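Side-chain contact in exonuclease mut-7 homolog (Aedes aegypti, PDB 7JW2), which probably trims the 3' ends of Argonaute-bound microRNAs as a magnesium-dependent 3'-5' exoribonuclease, the chain here being its exonuclease domain: residues L125-L128 with W129-V132. Residues are numbered along the deposited sequence; the frame is centred on the assembly and turned at random.
Sequences LQLL and WRHV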
ATOM      1  N   LEU A 125      22.670   4.346  15.763  1.00 17.41           N
ATOM      2  CA  LEU A 125      23.272   3.433  16.735  1.00 16.89           C
ATOM      3  C   LEU A 125      24.695   3.830  17.092  1.00 21.48           C
ATOM      4  O   LEU A 125      25.177   3.433  18.161  1.00 20.51           O
ATOM      5  CB  LEU A 125      23.247   1.993  16.223  1.00 17.03           C
ATOM      6  CG  LEU A 125      21.853   1.350  16.262  1.00 17.63           C
ATOM      7  CD1 LEU A 125      21.868   0.026  15.532  1.00 19.71           C
ATOM      8  CD2 LEU A 125      21.378   1.152  17.696  1.00 19.32           C
ATOM      9  N   GLN A 126      25.372   4.601  16.236  1.00 21.21           N
ATOM     10  CA  GLN A 126      26.686   5.113  16.619  1.00 21.78           C
ATOM     11  C   GLN A 126      26.589   6.081  17.793  1.00 27.14           C
ATOM     12  O   GLN A 126      27.505   6.139  18.621  1.00 26.87           O
ATOM     13  CB  GLN A 126      27.359   5.788  15.425  1.00 22.81           C
ATOM     14  CG  GLN A 126      28.854   6.028  15.622  1.00 27.35           C
ATOM     15  CD  GLN A 126      29.552   6.409  14.337  1.00 31.83           C
ATOM     16  OE1 GLN A 126      28.974   7.075  13.481  1.00 30.47           O
ATOM     17  NE2 GLN A 126      30.812   5.999  14.200  1.00 38.26           N
ATOM     18  N   LEU A 127      25.490   6.834  17.892  1.00 23.52           N
ATOM     19  CA  LEU A 127      25.285   7.717  19.038  1.00 25.68           C
ATOM     20  C   LEU A 127      24.988   6.924  20.302  1.00 27.19           C
ATOM     21  O   LEU A 127      25.460   7.278  21.391  1.00 26.79           O
ATOM     22  CB  LEU A 127      24.143   8.693  18.753  1.00 26.89           C
ATOM     23  CG  LEU A 127      24.379   9.783  17.712  1.00 30.78           C
ATOM     24  CD1 LEU A 127      23.113  10.605  17.512  1.00 32.37           C
ATOM     25  CD2 LEU A 127      25.544  10.669  18.127  1.00 35.89           C
ATOM     26  N   LEU A 128      24.193   5.860  20.185  1.00 22.36           N
ATOM     27  CA  LEU A 128      23.945   4.993  21.327  1.00 21.08           C
ATOM     28  C   LEU A 128      25.234   4.324  21.790  1.00 22.57           C
ATOM     29  O   LEU A 128      25.493   4.228  22.993  1.00 23.02           O
ATOM     30  CB  LEU A 128      22.886   3.950  20.966  1.00 20.72           C
ATOM     31  CG  LEU A 128      22.535   2.885  22.007  1.00 20.07           C
ATOM     32  CD1 LEU A 128      21.838   3.492  23.226  1.00 19.79           C
ATOM     33  CD2 LEU A 128      21.670   1.793  21.378  1.00 19.56           C
ATOM     34  N   TRP A 129      26.053   3.865  20.840  1.00 21.41           N
ATOM     35  CA  TRP A 129      27.368   3.313  21.153  1.00 23.28           C
ATOM     36  C   TRP A 129      28.193   4.289  21.981  1.00 23.87           C
ATOM     37  O   TRP A 129      28.706   3.937  23.050  1.00 23.66           O
ATOM     38  CB  TRP A 129      28.079   2.974  19.843  1.00 21.25           C
ATOM     39  CG  TRP A 129      29.332   2.171  19.956  1.00 20.73           C
ATOM     40  CD1 TRP A 129      30.010   1.827  21.094  1.00 25.78           C
ATOM     41  CD2 TRP A 129      30.053   1.599  18.867  1.00 25.81           C
ATOM     42  NE1 TRP A 129      31.120   1.074  20.770  1.00 24.91           N
ATOM     43  CE2 TRP A 129      31.170   0.927  19.409  1.00 24.83           C
ATOM     44  CE3 TRP A 129      29.868   1.600  17.483  1.00 22.87           C
ATOM     45  CZ2 TRP A 129      32.090   0.252  18.609  1.00 25.57           C
ATOM     46  CZ3 TRP A 129      30.787   0.931  16.689  1.00 25.91           C
ATOM     47  CH2 TRP A 129      31.881   0.265  17.258  1.00 27.80           C
ATOM     48  N   ARG A 130      28.312   5.530  21.508  1.00 24.45           N
ATOM     49  CA  ARG A 130      29.114   6.521  22.219  1.00 29.44           C
ATOM     50  C   ARG A 130      28.529   6.840  23.587  1.00 31.09           C
ATOM     51  O   ARG A 130      29.275   7.127  24.532  1.00 31.52           O
ATOM     52  CB  ARG A 130      29.239   7.791  21.374  1.00 29.95           C
ATOM     53  CG  ARG A 130      30.209   7.651  20.205  1.00 31.89           C
ATOM     54  CD  ARG A 130      30.002   8.722  19.145  1.00 37.31           C
ATOM     55  NE  ARG A 130      29.427   9.945  19.693  1.00 45.66           N
ATOM     56  CZ  ARG A 130      28.889  10.914  18.958  1.00 46.59           C
ATOM     57  NH1 ARG A 130      28.853  10.806  17.636  1.00 42.90           N
ATOM     58  NH2 ARG A 130      28.389  11.995  19.546  1.00 48.68           N
ATOM     59  N   HIS A 131      27.204   6.768  23.720  1.00 24.91           N
ATOM     60  CA  HIS A 131      26.558   7.090  24.986  1.00 28.08           C
ATOM     61  C   HIS A 131      26.829   6.017  26.034  1.00 29.34           C
ATOM     62  O   HIS A 131      27.186   6.327  27.178  1.00 32.96           O
ATOM     63  CB  HIS A 131      25.055   7.266  24.764  1.00 28.97           C
ATOM     64  CG  HIS A 131      24.328   7.828  25.946  1.00 34.42           C
ATOM     65  ND1 HIS A 131      23.766   7.033  26.922  1.00 35.56           N
ATOM     66  CD2 HIS A 131      24.070   9.107  26.305  1.00 34.65           C
ATOM     67  CE1 HIS A 131      23.198   7.799  27.837  1.00 38.50           C
ATOM     68  NE2 HIS A 131      23.365   9.061  27.484  1.00 36.36           N
ATOM     69  N   VAL A 132      26.664   4.747  25.664  1.00 25.52           N
ATOM     70  CA  VAL A 132      26.814   3.663  26.633  1.00 28.16           C
ATOM     71  C   VAL A 132      28.274   3.383  26.964  1.00 31.76           C
ATOM     72  O   VAL A 132      28.562   2.852  28.048  1.00 32.90           O
ATOM     73  CB  VAL A 132      26.118   2.385  26.130  1.00 26.55           C
ATOM     74  CG1 VAL A 132      24.652   2.674  25.781  1.00 27.49           C
ATOM     75  CG2 VAL A 132      26.867   1.796  24.940  1.00 25.67           C
TER
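Leu125 opens the short helix 125-132 by accepting a hydrogen bond from Trp129, whose backbone N lies 2.9 Å from Leu125 O; three more i to i+4 backbone hydrogen bonds follow, one for each successive carbonyl. Gln126 O receives Arg130 N at 3.1 Å, and the same oxygen has the aliphatic part of the arginine folded close to it, with Arg130 CG 3.5 Å away. One step on, Leu127 carries the main side-chain contact. Leu127 CD2 sits over one face of the Arg130 guanidinium, shifted toward the rim. Arg130 NH1 lies 3.3 Å from Leu127 CD2. The two side chains run alongside each other in the same direction, and a bend in the Arg130 chain at chi3 (27°) turns one face of the guanidinium to the leucine methyl. Leu127 O takes the least straight of the four hydrogen bonds, from His131 N at an N-H...O angle of 142°. Leu128, with CG anti to its own backbone N (chi1 177°), reaches Val132 one turn later: Leu128 CD1 and Val132 CG1 meet at 3.9 Å, their side chains crossing at a slant. The helix follows directly on strand 122-124, an outermost strand of the sheet in this RNase H-like exonuclease fold, and Asp124 OD1 accepts a hydrogen bond from Gln126 N at the junction. Leu125, Leu128 and Val132 pack on helix 179-205, Trp129 reaches helix 151-159 and meets the ring of Phe140 with the planes near perpendicular, while Leu128 and His131 touch helix 210-217.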